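PDB 5BP9: putative methyltransferase protein from Bacteroides fragilis, which binds S-adenosyl-L-homocysteine and probably acts as an S-adenosylmethionine-dependent methyltransferase. Local coordinates for residues M38-L43 with D154-A159; V150-E155 with R185-L190; N179-F184 with A256-K261. All coordinates share one frame; numbering follows the deposited sequence.

Contact 1 (M38-L43 with D154-A159); sequences MNTSLL and DERFAA
N39 and E155 supply the direct polar link between the N-terminal loop 38-43 and the loop 154-159 that leads toward strand 161-166. The amide ND2 of N39 donates to OE2 of E155 over 3.1 Å, with an N-H...O angle of 158°. It reaches that oxygen from above the carboxylate, well out of its plane, and the two side chains cross at about a right angle. A bend at chi2 (88°) turns the E155 carboxylate back toward N39 and brings OE1 alongside the methyl of T40.

Van der Waals contact falls to T40. Its CG2 lies 3.6 Å from OD1 of D154, so the methyl packs against the carboxylate, while the hydroxyl OG1 is bonded to S37. One water joins the same two residues, donating to O of T40 and, at 2.7 Å, to OD2 of D154.

The charged pairing lies within 154-159. R156 grips D154 side-on: NE meets OD1 at 3.0 Å, nearly straight and in the guanidinium plane, while NH2 reaches OD2 at 2.8 Å, and both oxygens use their syn lone pairs. OD1 also accepts the backbone N of R156 on its anti side, forming an Asx turn within a type I turn from D154 to F157.

Three bonds from R156 and one from the water therefore fix the D154 carboxylate. Its charge is probably balanced within its own turn; between these two segments the link is one hydrogen bond from an amide, a methyl contact and a shared water at the protein surface.

Contact 2 (V150-E155 with R185-L190); sequences VNLFDE and RKMKQL. With SAH (S-adenosyl-L-homocysteine), chain D.
K186 of helix 180-190 reaches across to the loop 150-155, which follows strand 147-149 in a Rossmann-like methyltransferase fold and carries the adenine-binding turn. The packed part of the contact centres on L152. Its CD1 lies 3.8 Å from CD1 of L190 and about as close to the CE methyl of selenomethionine M187, whose twice-bent side chain crosses that of L152 at about a right angle. I164 of the central sheet touches both helix residues, so this corner is closed by three elements of the fold.

The lysine runs along the loop backbone with its aliphatic chain. Leaving the helix with CG anti to N (chi1 -173°), it bends at chi2, passes CE 3.2 Å from O of L152 and ends with NZ 2.8 Å from O of D154. A further bond to O of F157 gives the ammonium two backbone carbonyls, a plausible setting for its positive charge in a buried place.

Toward solvent the fit is looser. E155 turns away from the helix and meets it no closer than its CA, 4.3 Å from NZ of K186; its carboxylate is engaged by N39 instead.

On the ligand side, a type I turn from N151 to D154 presents the recognition atoms. OD1 of N151 accepts the backbone N of F153, making an Asx turn, and takes a weak bond from the adenine amino group N6. Beside it, the backbone N of L152 donates to adenine N1 over 3.1 Å, almost straight at 174°.

Contact 3 (N179-F184 with A256-K261); sequences NMPLFF and ADNGFK
F184 lays one corner of its ring over a face of the F260 ring, with its CD1 3.3 Å from CD1 of F260 and displaced toward the rim. The ring centres are 4.6 Å apart and the planes meet at 37°, a tilt that makes this an oblique aromatic pair in tight contact. Both side chains swing CG anti to their own carbonyl carbon (chi1 -75° in F184, -80° in F260), and this shared choice brings the rings together between the two backbones.

F184 is held on more than one flank. CB of N258 sits 3.6 Å from its CD2, so the phenylalanine is flanked by asparagine methylene as well as aromatic carbon. A face of its ring is also covered by F183, the preceding residue of the helix, whose CD2 stands over the ring centre.

At the first turn of the helix, a water bridges the two segments, donating both to O of P181 and, at 2.8 Å, to OD1 of N258. That same OD1 of N258 also makes a van der Waals contact with CA of P181, at 3.4 Å. The other end of the amide, ND2, is tied to O of Y254 in helix 248-257, so the asparagine joins its own helix end to the neighbouring helix through solvent.

Further cover for F260 comes from A255, V279 and the side chains of M187 and K188. Helix 180-190 is thereby packed against the outer strand of the mixed seven-stranded sheet, the helix-on-sheet layering characteristic of the Rossmann-like class I methyltransferase fold.

Helix 180-190 is the element common to contacts 2 and 3: its later turns face the adenine-binding loop, its earlier turns the start of strand 260-267, and F260 touches M187 and K188 where the two regions adjoin. Contact 1 shares D154 and E155 with contact 2 but lies at the surface, where charge, amide and water dominate. Contact 2 is largely buried and mixes aliphatic packing with a lysine bonded to backbone carbonyls. Contact 3, also buried, relies chiefly on aromatic packing. S41 O accepts from N151 ND2, so the loop of contact 1 is also hydrogen-bonded to a ligand-binding residue of contact 2.

Contact 1 (M38-L43 with D154-A159)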
loop_
_atom_site.group_PDB
_atom_site.type_symbol
_atom_site.label_atom_id
_atom_site.label_comp_id
_atom_site.label_asym_id
_atom_site.label_seq_id
_atom_site.Cartn_x
_atom_site.Cartn_y
_atom_site.Cartn_z
HETATM N N MSE A 38 2.772 3.332 -18.096
HETATM C CA MSE A 38 3.116 3.088 -16.676
HETATM C C MSE A 38 1.906 3.306 -15.793
HETATM O O MSE A 38 1.692 2.526 -14.871
HETATM C CB MSE A 38 4.299 3.893 -16.115
HETATM C CG MSE A 38 4.143 5.398 -16.265
ATOM N N ASN A 39 1.091 4.338 -16.068
ATOM C CA ASN A 39 -0.040 4.662 -15.161
ATOM C C ASN A 39 -1.206 3.683 -15.201
ATOM O O ASN A 39 -2.004 3.677 -14.276
ATOM C CB ASN A 39 -0.583 6.082 -15.412
ATOM C CG ASN A 39 0.372 7.175 -14.958
ATOM O OD1 ASN A 39 1.399 6.931 -14.322
ATOM N ND2 ASN A 39 0.030 8.398 -15.301
ATOM N N THR A 40 -1.333 2.905 -16.283
ATOM C CA THR A 40 -2.453 1.966 -16.435
ATOM C C THR A 40 -2.052 0.517 -16.249
ATOM O O THR A 40 -2.945 -0.341 -16.206
ATOM C CB THR A 40 -3.133 2.093 -17.817
ATOM O OG1 THR A 40 -2.207 1.759 -18.854
ATOM C CG2 THR A 40 -3.606 3.486 -18.032
ATOM N N SER A 41 -0.739 0.257 -16.103
ATOM C CA SER A 41 -0.217 -1.110 -16.101
ATOM C C SER A 41 -0.815 -1.998 -14.987
ATOM O O SER A 41 -0.962 -1.585 -13.824
ATOM C CB SER A 41 1.312 -1.110 -16.006
ATOM O OG SER A 41 1.746 -0.384 -14.867
ATOM N N LEU A 42 -1.161 -3.220 -15.385
ATOM C CA LEU A 42 -1.649 -4.267 -14.503
ATOM C C LEU A 42 -0.661 -5.428 -14.540
ATOM O O LEU A 42 0.166 -5.534 -15.483
ATOM C CB LEU A 42 -3.027 -4.738 -14.975
ATOM C CG LEU A 42 -4.131 -3.672 -15.028
ATOM C CD1 LEU A 42 -5.404 -4.259 -15.590
ATOM C CD2 LEU A 42 -4.359 -3.095 -13.633
ATOM N N LEU A 43 -0.708 -6.292 -13.532
ATOM C CA LEU A 43 0.163 -7.481 -13.543
ATOM C C LEU A 43 -0.504 -8.610 -14.328
ATOM O O LEU A 43 -1.644 -8.919 -14.097
ATOM C CB LEU A 43 0.456 -7.990 -12.133
ATOM C CG LEU A 43 0.999 -6.983 -11.140
ATOM C CD1 LEU A 43 1.222 -7.653 -9.798
ATOM C CD2 LEU A 43 2.287 -6.347 -11.628
ATOM N N ASP A 154 -4.226 5.119 -12.987
ATOM C CA ASP A 154 -4.905 5.030 -14.290
ATOM C C ASP A 154 -5.723 6.305 -14.484
ATOM O O ASP A 154 -6.536 6.646 -13.632
ATOM C CB ASP A 154 -5.794 3.767 -14.298
ATOM C CG ASP A 154 -6.368 3.428 -15.648
ATOM O OD1 ASP A 154 -6.673 4.333 -16.442
ATOM O OD2 ASP A 154 -6.558 2.220 -15.905
ATOM N N GLU A 155 -5.504 7.003 -15.610
ATOM C CA GLU A 155 -6.244 8.228 -15.907
ATOM C C GLU A 155 -7.742 7.978 -15.994
ATOM O O GLU A 155 -8.529 8.908 -15.814
ATOM C CB GLU A 155 -5.752 8.856 -17.216
ATOM C CG GLU A 155 -4.328 9.375 -17.149
ATOM C CD GLU A 155 -3.249 8.355 -17.480
ATOM O OE1 GLU A 155 -3.560 7.124 -17.676
ATOM O OE2 GLU A 155 -2.076 8.814 -17.548
ATOM N N ARG A 156 -8.137 6.739 -16.330
ATOM C CA ARG A 156 -9.551 6.374 -16.435
ATOM C C ARG A 156 -10.213 6.020 -15.100
ATOM O O ARG A 156 -11.420 5.871 -15.054
ATOM C CB ARG A 156 -9.741 5.191 -17.403
ATOM C CG ARG A 156 -9.160 5.375 -18.805
ATOM C CD ARG A 156 -9.017 4.029 -19.514
ATOM N NE ARG A 156 -8.113 3.110 -18.807
ATOM C CZ ARG A 156 -7.944 1.819 -19.097
ATOM N NH1 ARG A 156 -8.611 1.255 -20.103
ATOM N NH2 ARG A 156 -7.097 1.079 -18.378
ATOM N N PHE A 157 -9.437 5.846 -14.027
ATOM C CA PHE A 157 -9.988 5.521 -12.705
ATOM C C PHE A 157 -10.495 6.816 -12.083
ATOM O O PHE A 157 -9.705 7.715 -11.732
ATOM C CB PHE A 157 -8.919 4.866 -11.805
ATOM C CG PHE A 157 -9.356 4.642 -10.378
ATOM C CD1 PHE A 157 -10.572 4.016 -10.083
ATOM C CD2 PHE A 157 -8.529 5.007 -9.316
ATOM C CE1 PHE A 157 -10.975 3.807 -8.774
ATOM C CE2 PHE A 157 -8.935 4.805 -8.006
ATOM C CZ PHE A 157 -10.158 4.198 -7.736
ATOM N N ALA A 158 -11.811 6.912 -11.954
ATOM C CA ALA A 158 -12.461 8.145 -11.518
ATOM C C ALA A 158 -13.588 7.753 -10.603
ATOM O O ALA A 158 -14.485 7.002 -11.003
ATOM C CB ALA A 158 -12.996 8.926 -12.717
ATOM N N ALA A 159 -13.491 8.239 -9.380
ATOM C CA ALA A 159 -14.432 8.003 -8.288
ATOM C C ALA A 159 -13.975 8.912 -7.167
ATOM O O ALA A 159 -12.842 9.381 -7.197
ATOM C CB ALA A 159 -14.433 6.551 -7.853
HETATM O O HOH W 1 -5.513 0.128 -14.546
#

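Contact 2 (V150-E155 with R185-L190)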
loop_
_atom_site.group_PDB
_atom_site.type_symbol
_atom_site.label_atom_id
_atom_site.label_comp_id
_atom_site.label_asym_id
_atom_site.label_seq_id
_atom_site.Cartn_x
_atom_site.Cartn_y
_atom_site.Cartn_z
ATOM N N VAL A 150 -7.499 -2.478 -10.943
ATOM C CA VAL A 150 -7.165 -1.215 -11.555
ATOM C C VAL A 150 -5.985 -0.589 -10.808
ATOM O O VAL A 150 -5.792 -0.780 -9.607
ATOM C CB VAL A 150 -8.406 -0.297 -11.649
ATOM C CG1 VAL A 150 -8.893 0.074 -10.254
ATOM C CG2 VAL A 150 -8.126 0.934 -12.526
ATOM N N ASN A 151 -5.164 0.088 -11.601
ATOM C CA ASN A 151 -3.999 0.821 -11.101
ATOM C C ASN A 151 -4.479 2.174 -10.570
ATOM O O ASN A 151 -5.177 2.893 -11.281
ATOM C CB ASN A 151 -2.997 1.023 -12.242
ATOM C CG ASN A 151 -1.640 1.517 -11.772
ATOM O OD1 ASN A 151 -1.543 2.467 -10.998
ATOM N ND2 ASN A 151 -0.581 0.894 -12.269
ATOM N N LEU A 152 -4.089 2.530 -9.334
ATOM C CA LEU A 152 -4.428 3.813 -8.744
ATOM C C LEU A 152 -4.213 4.993 -9.695
ATOM O O LEU A 152 -5.008 5.937 -9.706
ATOM C CB LEU A 152 -3.571 4.017 -7.470
ATOM C CG LEU A 152 -3.705 5.359 -6.739
ATOM C CD1 LEU A 152 -5.086 5.484 -6.133
ATOM C CD2 LEU A 152 -2.634 5.504 -5.675
ATOM N N PHE A 153 -3.122 4.931 -10.475
ATOM C CA PHE A 153 -2.703 6.042 -11.317
ATOM C C PHE A 153 -3.383 6.100 -12.694
ATOM O O PHE A 153 -3.167 7.061 -13.452
ATOM C CB PHE A 153 -1.190 6.039 -11.463
ATOM C CG PHE A 153 -0.479 6.192 -10.161
ATOM C CD1 PHE A 153 -0.553 7.395 -9.463
ATOM C CD2 PHE A 153 0.220 5.141 -9.608
ATOM C CE1 PHE A 153 0.074 7.525 -8.246
ATOM C CE2 PHE A 153 0.857 5.277 -8.395
ATOM C CZ PHE A 153 0.797 6.468 -7.718
ATOM N N ASP A 154 -4.226 5.119 -12.987
ATOM C CA ASP A 154 -4.905 5.030 -14.290
ATOM C C ASP A 154 -5.723 6.305 -14.484
ATOM O O ASP A 154 -6.536 6.646 -13.632
ATOM C CB ASP A 154 -5.794 3.767 -14.298
ATOM C CG ASP A 154 -6.368 3.428 -15.648
ATOM O OD1 ASP A 154 -6.673 4.333 -16.442
ATOM O OD2 ASP A 154 -6.558 2.220 -15.905
ATOM N N GLU A 155 -5.504 7.003 -15.610
ATOM C CA GLU A 155 -6.244 8.228 -15.907
ATOM C C GLU A 155 -7.742 7.978 -15.994
ATOM O O GLU A 155 -8.529 8.908 -15.814
ATOM C CB GLU A 155 -5.752 8.856 -17.216
ATOM C CG GLU A 155 -4.328 9.375 -17.149
ATOM C CD GLU A 155 -3.249 8.355 -17.480
ATOM O OE1 GLU A 155 -3.560 7.124 -17.676
ATOM O OE2 GLU A 155 -2.076 8.814 -17.548
ATOM N N ARG A 185 -1.606 14.951 -7.541
ATOM C CA ARG A 185 -2.605 15.266 -8.574
ATOM C C ARG A 185 -3.726 14.241 -8.588
ATOM O O ARG A 185 -4.895 14.613 -8.680
ATOM C CB ARG A 185 -2.002 15.375 -9.967
ATOM C CG ARG A 185 -1.216 16.648 -10.194
ATOM C CD ARG A 185 -0.925 16.874 -11.672
ATOM N NE ARG A 185 -0.027 15.881 -12.277
ATOM C CZ ARG A 185 1.309 15.893 -12.239
ATOM N NH1 ARG A 185 1.977 16.828 -11.584
ATOM N NH2 ARG A 185 1.991 14.937 -12.867
ATOM N N LYS A 186 -3.378 12.965 -8.469
ATOM C CA LYS A 186 -4.396 11.927 -8.449
ATOM C C LYS A 186 -5.254 12.035 -7.184
ATOM O O LYS A 186 -6.475 11.871 -7.227
ATOM C CB LYS A 186 -3.765 10.532 -8.557
ATOM C CG LYS A 186 -4.772 9.400 -8.707
ATOM C CD LYS A 186 -5.296 9.356 -10.136
ATOM C CE LYS A 186 -6.611 8.637 -10.236
ATOM N NZ LYS A 186 -7.028 8.527 -11.659
HETATM N N MSE A 187 -4.615 12.332 -6.059
HETATM C CA MSE A 187 -5.352 12.487 -4.801
HETATM C C MSE A 187 -6.356 13.620 -4.847
HETATM O O MSE A 187 -7.487 13.475 -4.365
HETATM C CB MSE A 187 -4.402 12.712 -3.617
HETATM C CG MSE A 187 -3.464 11.559 -3.294
HETATM SE SE MSE A 187 -4.412 9.923 -2.756
HETATM C CE MSE A 187 -4.287 9.039 -4.436
ATOM N N LYS A 188 -5.987 14.726 -5.478
ATOM C CA LYS A 188 -6.931 15.821 -5.684
ATOM C C LYS A 188 -8.174 15.370 -6.467
ATOM O O LYS A 188 -9.277 15.850 -6.171
ATOM C CB LYS A 188 -6.266 17.000 -6.392
ATOM C CG LYS A 188 -5.295 17.748 -5.514
ATOM C CD LYS A 188 -4.616 18.876 -6.283
ATOM N N GLN A 189 -8.000 14.485 -7.462
ATOM C CA GLN A 189 -9.131 13.988 -8.253
ATOM C C GLN A 189 -10.034 13.044 -7.464
ATOM O O GLN A 189 -11.224 12.947 -7.727
ATOM C CB GLN A 189 -8.638 13.224 -9.492
ATOM C CG GLN A 189 -7.769 13.984 -10.507
ATOM C CD GLN A 189 -6.966 13.022 -11.424
ATOM O OE1 GLN A 189 -5.791 13.261 -11.723
ATOM N NE2 GLN A 189 -7.595 11.924 -11.849
ATOM N N LEU A 190 -9.436 12.296 -6.536
ATOM C CA LEU A 190 -10.140 11.244 -5.808
ATOM C C LEU A 190 -10.755 11.644 -4.474
ATOM O O LEU A 190 -11.604 10.910 -3.954
ATOM C CB LEU A 190 -9.174 10.058 -5.567
ATOM C CG LEU A 190 -8.634 9.298 -6.782
ATOM C CD1 LEU A 190 -7.689 8.212 -6.313
ATOM C CD2 LEU A 190 -9.764 8.727 -7.656
HETATM N N SAH D . -2.691 -3.632 1.597
HETATM C CA SAH D . -2.362 -5.109 1.552
HETATM C CB SAH D . -1.256 -5.479 0.551
HETATM C CG SAH D . 0.050 -4.691 0.670
HETATM S SD SAH D . 1.187 -5.177 -0.596
HETATM C C SAH D . -1.958 -5.602 2.913
HETATM O O SAH D . -1.841 -4.828 3.857
HETATM O OXT SAH D . -1.733 -6.789 3.146
HETATM C "C5'" SAH D . 0.955 -3.903 -1.809
HETATM C "C4'" SAH D . -0.207 -4.191 -2.752
HETATM O "O4'" SAH D . -0.360 -3.057 -3.632
HETATM C "C3'" SAH D . -0.057 -5.407 -3.663
HETATM O "O3'" SAH D . -1.226 -6.250 -3.555
HETATM C "C2'" SAH D . 0.122 -4.811 -5.056
HETATM O "O2'" SAH D . -0.296 -5.628 -6.131
HETATM C "C1'" SAH D . -0.658 -3.520 -4.957
HETATM N N9 SAH D . -0.307 -2.441 -5.894
HETATM C C8 SAH D . 0.930 -2.076 -6.271
HETATM N N7 SAH D . 0.966 -1.047 -7.062
HETATM C C5 SAH D . -0.360 -0.687 -7.202
HETATM C C6 SAH D . -1.011 0.327 -7.919
HETATM N N6 SAH D . -0.357 1.235 -8.663
HETATM N N1 SAH D . -2.369 0.400 -7.847
HETATM C C2 SAH D . -3.027 -0.517 -7.105
HETATM N N3 SAH D . -2.501 -1.521 -6.381
HETATM C C4 SAH D . -1.157 -1.567 -6.475
#

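Contact 3 (N179-F184 with A256-K261)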
loop_
_atom_site.group_PDB
_atom_site.type_symbol
_atom_site.label_atom_id
_atom_site.label_comp_id
_atom_site.label_asym_id
_atom_site.label_seq_id
_atom_site.Cartn_x
_atom_site.Cartn_y
_atom_site.Cartn_z
ATOM N N ASN A 179 7.728 10.858 -8.298
ATOM C CA ASN A 179 6.291 10.623 -8.521
ATOM C C ASN A 179 5.361 11.331 -7.544
ATOM O O ASN A 179 4.153 11.175 -7.636
ATOM C CB ASN A 179 6.014 9.133 -8.491
ATOM C CG ASN A 179 6.604 8.422 -9.681
ATOM O OD1 ASN A 179 6.862 9.038 -10.733
ATOM N ND2 ASN A 179 6.804 7.123 -9.544
HETATM N N MSE A 180 5.910 12.118 -6.614
HETATM C CA MSE A 180 5.053 12.833 -5.668
HETATM C C MSE A 180 4.061 13.781 -6.331
HETATM O O MSE A 180 2.886 13.778 -5.939
HETATM C CB MSE A 180 5.850 13.543 -4.569
HETATM C CG MSE A 180 6.431 12.549 -3.577
HETATM SE SE MSE A 180 4.978 11.932 -2.390
HETATM C CE MSE A 180 6.066 10.613 -1.599
ATOM N N PRO A 181 4.473 14.580 -7.334
ATOM C CA PRO A 181 3.479 15.459 -7.978
ATOM C C PRO A 181 2.316 14.664 -8.627
ATOM O O PRO A 181 1.148 15.026 -8.446
ATOM C CB PRO A 181 4.318 16.274 -8.972
ATOM C CG PRO A 181 5.697 16.279 -8.369
ATOM C CD PRO A 181 5.847 14.914 -7.773
ATOM N N LEU A 182 2.626 13.578 -9.339
ATOM C CA LEU A 182 1.592 12.727 -9.942
ATOM C C LEU A 182 0.668 12.183 -8.876
ATOM O O LEU A 182 -0.551 12.185 -9.040
ATOM C CB LEU A 182 2.238 11.561 -10.702
ATOM C CG LEU A 182 1.311 10.508 -11.322
ATOM C CD1 LEU A 182 0.657 11.034 -12.592
ATOM C CD2 LEU A 182 2.088 9.230 -11.603
ATOM N N PHE A 183 1.264 11.705 -7.781
ATOM C CA PHE A 183 0.472 11.158 -6.687
ATOM C C PHE A 183 -0.533 12.190 -6.148
ATOM O O PHE A 183 -1.724 11.893 -6.014
ATOM C CB PHE A 183 1.408 10.652 -5.579
ATOM C CG PHE A 183 0.680 10.262 -4.327
ATOM C CD1 PHE A 183 -0.156 9.153 -4.326
ATOM C CD2 PHE A 183 0.772 11.024 -3.186
ATOM C CE1 PHE A 183 -0.882 8.821 -3.193
ATOM C CE2 PHE A 183 0.081 10.669 -2.029
ATOM C CZ PHE A 183 -0.774 9.583 -2.034
ATOM N N PHE A 184 -0.050 13.396 -5.820
ATOM C CA PHE A 184 -0.929 14.400 -5.252
ATOM C C PHE A 184 -1.957 14.921 -6.253
ATOM O O PHE A 184 -3.080 15.235 -5.871
ATOM C CB PHE A 184 -0.125 15.514 -4.589
ATOM C CG PHE A 184 0.461 15.086 -3.264
ATOM C CD1 PHE A 184 -0.393 14.752 -2.210
ATOM C CD2 PHE A 184 1.829 14.985 -3.054
ATOM C CE1 PHE A 184 0.113 14.328 -0.980
ATOM C CE2 PHE A 184 2.330 14.606 -1.820
ATOM C CZ PHE A 184 1.481 14.249 -0.784
ATOM N N ALA A 256 3.494 19.540 1.346
ATOM C CA ALA A 256 3.422 20.999 1.294
ATOM C C ALA A 256 3.704 21.590 -0.091
ATOM O O ALA A 256 3.015 22.522 -0.524
ATOM C CB ALA A 256 4.330 21.620 2.335
ATOM N N ASP A 257 4.640 20.985 -0.814
ATOM C CA ASP A 257 5.023 21.425 -2.166
ATOM C C ASP A 257 3.922 21.207 -3.208
ATOM O O ASP A 257 3.980 21.794 -4.287
ATOM C CB ASP A 257 6.263 20.648 -2.613
ATOM C CG ASP A 257 6.987 21.300 -3.741
ATOM O OD1 ASP A 257 7.166 22.540 -3.716
ATOM O OD2 ASP A 257 7.394 20.562 -4.659
ATOM N N ASN A 258 2.941 20.361 -2.883
ATOM C CA ASN A 258 1.878 19.943 -3.786
ATOM C C ASN A 258 0.482 20.270 -3.263
ATOM O O ASN A 258 -0.516 19.723 -3.721
ATOM C CB ASN A 258 2.054 18.437 -4.046
ATOM C CG ASN A 258 3.233 18.157 -4.948
ATOM O OD1 ASN A 258 3.144 18.370 -6.161
ATOM N ND2 ASN A 258 4.352 17.705 -4.374
ATOM N N GLY A 259 0.414 21.222 -2.332
ATOM C CA GLY A 259 -0.859 21.743 -1.854
ATOM C C GLY A 259 -1.586 20.865 -0.856
ATOM O O GLY A 259 -2.798 20.962 -0.730
ATOM N N PHE A 260 -0.839 20.024 -0.134
ATOM C CA PHE A 260 -1.369 19.141 0.899
ATOM C C PHE A 260 -0.721 19.485 2.230
ATOM O O PHE A 260 0.345 20.094 2.281
ATOM C CB PHE A 260 -1.175 17.631 0.559
ATOM C CG PHE A 260 -2.214 17.081 -0.411
ATOM C CD1 PHE A 260 -2.225 17.493 -1.740
ATOM C CD2 PHE A 260 -3.187 16.201 0.016
ATOM C CE1 PHE A 260 -3.183 17.033 -2.635
ATOM C CE2 PHE A 260 -4.156 15.727 -0.877
ATOM C CZ PHE A 260 -4.151 16.151 -2.203
ATOM N N LYS A 261 -1.386 19.071 3.294
ATOM C CA LYS A 261 -0.890 19.165 4.677
ATOM C C LYS A 261 -0.730 17.731 5.187
ATOM O O LYS A 261 -1.614 16.896 4.962
ATOM C CB LYS A 261 -1.894 19.919 5.569
ATOM C CG LYS A 261 -1.478 20.030 7.027
HETATM O O HOH W 2 0.839 17.775 -7.591
#